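Local coordinates for protein GphF Dehydratase 1 (Archangium violaceum, PDB 6MBH) that probably dehydrates polyketide intermediates as a synthase dehydratase domain, in a double variant that has lost the olefin-isomerase activity, at residues N168-E173 against I180-L185. Numbering follows the deposited sequence.
Sequences NIRHLE and IGHVCL
R170 lays its guanidinium across C184, whose CB lies over one face of the flat group, 4.0 Å from NH2. Chi1 (-60°), with CG anti to the carbonyl carbon, sets CG above one face of the H182 ring, offset toward the rim; the bend at chi2 (-66°) then turns the rest of the chain toward C184. The arginine NE gives a hydrogen to a water (2.7 Å) that in turn donates to C184 O, while H182 NE2 bonds to E241 on the next strand. H171, on this face too, reaches I180 O through a second water at ND1.

Small G181 suits its place opposite L172: CD1 of the leucine comes within 3.7 Å of G181 CA, where a side chain would crowd it. On that buried face I169 CG1 meets V183 CG2 at 4.2 Å, and branched aliphatic residues fill the ground against helix 200-214.

N168 ends the pairing, its O accepting from C184 N (3.0 Å), while ND2 passes L185 CD2 at 3.7 Å and bonds to R165 O. Replacing N168 by an alanine would probably leave R165 O without this donor and L185 CD2 without its amide neighbour.

R170 N and H171 O both bond to H182, through its O and N respectively, so two residues face one: a classic beta bulge. It shifts by one residue the register of an antiparallel beta hairpin, strands 169-175 and 178-184, at the margin of a hotdog-fold dehydratase domain.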
loop_
_atom_site.group_PDB
_atom_site.type_symbol
_atom_site.label_atom_id
_atom_site.label_comp_id
_atom_site.label_asym_id
_atom_site.label_seq_id
_atom_site.Cartn_x
_atom_site.Cartn_y
_atom_site.Cartn_z
ATOM N N ASN A 168 -12.865 -1.841 -4.446
ATOM C CA ASN A 168 -12.441 -2.277 -5.783
ATOM C C ASN A 168 -12.335 -3.782 -5.925
ATOM O O ASN A 168 -11.828 -4.232 -6.954
ATOM C CB ASN A 168 -11.103 -1.595 -6.133
ATOM C CG ASN A 168 -11.259 -0.080 -6.121
ATOM O OD1 ASN A 168 -12.145 0.459 -6.782
ATOM N ND2 ASN A 168 -10.425 0.604 -5.354
ATOM N N ILE A 169 -12.823 -4.557 -4.946
ATOM C CA ILE A 169 -12.837 -6.020 -5.056
ATOM C C ILE A 169 -14.125 -6.394 -5.760
ATOM O O ILE A 169 -15.225 -6.060 -5.291
ATOM C CB ILE A 169 -12.742 -6.697 -3.678
ATOM C CG1 ILE A 169 -11.572 -6.121 -2.853
ATOM C CG2 ILE A 169 -12.641 -8.260 -3.832
ATOM C CD1 ILE A 169 -11.697 -6.588 -1.389
ATOM N N ARG A 170 -13.995 -7.070 -6.901
ATOM C CA ARG A 170 -15.149 -7.529 -7.653
ATOM C C ARG A 170 -15.630 -8.891 -7.237
ATOM O O ARG A 170 -16.831 -9.198 -7.401
ATOM C CB ARG A 170 -14.796 -7.552 -9.150
ATOM C CG ARG A 170 -14.400 -6.160 -9.643
ATOM C CD ARG A 170 -15.627 -5.190 -9.567
ATOM N NE ARG A 170 -15.277 -3.908 -10.180
ATOM C CZ ARG A 170 -15.625 -3.558 -11.415
ATOM N NH1 ARG A 170 -16.388 -4.359 -12.170
ATOM N NH2 ARG A 170 -15.212 -2.393 -11.877
ATOM N N HIS A 171 -14.705 -9.755 -6.820
ATOM C CA HIS A 171 -15.073 -11.117 -6.471
ATOM C C HIS A 171 -13.948 -11.615 -5.594
ATOM O O HIS A 171 -12.777 -11.221 -5.783
ATOM C CB HIS A 171 -15.226 -11.992 -7.713
ATOM C CG HIS A 171 -15.762 -13.365 -7.428
ATOM N ND1 HIS A 171 -14.945 -14.466 -7.279
ATOM C CD2 HIS A 171 -17.030 -13.812 -7.271
ATOM C CE1 HIS A 171 -15.685 -15.536 -7.043
ATOM N NE2 HIS A 171 -16.954 -15.168 -7.036
ATOM N N LEU A 172 -14.302 -12.457 -4.634
ATOM C CA LEU A 172 -13.293 -13.039 -3.756
ATOM C C LEU A 172 -13.756 -14.440 -3.393
ATOM O O LEU A 172 -14.873 -14.612 -2.929
ATOM C CB LEU A 172 -13.119 -12.151 -2.505
ATOM C CG LEU A 172 -12.117 -12.656 -1.459
ATOM C CD1 LEU A 172 -10.690 -12.761 -2.095
ATOM C CD2 LEU A 172 -12.016 -11.686 -0.274
ATOM N N GLU A 173 -12.914 -15.419 -3.691
ATOM C CA GLU A 173 -13.236 -16.841 -3.454
ATOM C C GLU A 173 -12.233 -17.421 -2.457
ATOM O O GLU A 173 -11.063 -17.276 -2.679
ATOM C CB GLU A 173 -13.190 -17.572 -4.788
ATOM C CG GLU A 173 -13.709 -18.978 -4.687
ATOM C CD GLU A 173 -14.749 -19.336 -5.725
ATOM O OE1 GLU A 173 -15.529 -18.471 -6.099
ATOM O OE2 GLU A 173 -14.761 -20.476 -6.139
ATOM N N ILE A 180 -8.555 -16.234 -3.810
ATOM C CA ILE A 180 -8.267 -15.502 -5.034
ATOM C C ILE A 180 -9.282 -14.387 -5.175
ATOM O O ILE A 180 -10.494 -14.640 -5.123
ATOM C CB ILE A 180 -8.354 -16.410 -6.275
ATOM C CG1 ILE A 180 -7.444 -17.636 -6.155
ATOM C CG2 ILE A 180 -7.998 -15.562 -7.489
ATOM C CD1 ILE A 180 -6.159 -17.470 -6.812
ATOM N N GLY A 181 -8.800 -13.163 -5.360
ATOM C CA GLY A 181 -9.646 -11.993 -5.539
ATOM C C GLY A 181 -9.465 -11.428 -6.949
ATOM O O GLY A 181 -8.467 -11.704 -7.634
ATOM N N HIS A 182 -10.469 -10.701 -7.427
ATOM C CA HIS A 182 -10.388 -9.960 -8.682
ATOM C C HIS A 182 -10.582 -8.501 -8.293
ATOM O O HIS A 182 -11.562 -8.182 -7.612
ATOM C CB HIS A 182 -11.515 -10.404 -9.606
ATOM C CG HIS A 182 -11.578 -9.632 -10.885
ATOM N ND1 HIS A 182 -12.708 -9.591 -11.674
ATOM C CD2 HIS A 182 -10.638 -8.903 -11.528
ATOM C CE1 HIS A 182 -12.473 -8.813 -12.728
ATOM N NE2 HIS A 182 -11.212 -8.419 -12.682
ATOM N N VAL A 183 -9.585 -7.671 -8.561
ATOM C CA VAL A 183 -9.556 -6.269 -8.160
ATOM C C VAL A 183 -9.506 -5.431 -9.438
ATOM O O VAL A 183 -8.713 -5.730 -10.332
ATOM C CB VAL A 183 -8.330 -6.021 -7.269
ATOM C CG1 VAL A 183 -8.073 -4.525 -7.187
ATOM C CG2 VAL A 183 -8.618 -6.636 -5.858
ATOM N N CYS A 184 -10.393 -4.436 -9.570
ATOM C CA CYS A 184 -10.396 -3.582 -10.756
ATOM C C CYS A 184 -10.611 -2.124 -10.335
ATOM O O CYS A 184 -11.559 -1.842 -9.595
ATOM C CB CYS A 184 -11.524 -3.998 -11.692
ATOM S SG CYS A 184 -11.463 -3.258 -13.354
ATOM N N LEU A 185 -9.752 -1.197 -10.803
ATOM C CA LEU A 185 -10.036 0.221 -10.619
ATOM C C LEU A 185 -10.974 0.756 -11.692
ATOM O O LEU A 185 -10.938 0.359 -12.851
ATOM C CB LEU A 185 -8.745 1.037 -10.653
ATOM C CG LEU A 185 -7.662 0.556 -9.685
ATOM C CD1 LEU A 185 -6.424 1.403 -10.015
ATOM C CD2 LEU A 185 -8.092 0.774 -8.218
HETATM O O HOH W 1 -14.201 -1.642 -9.088
HETATM O O HOH W 2 -12.186 -14.502 -7.407
#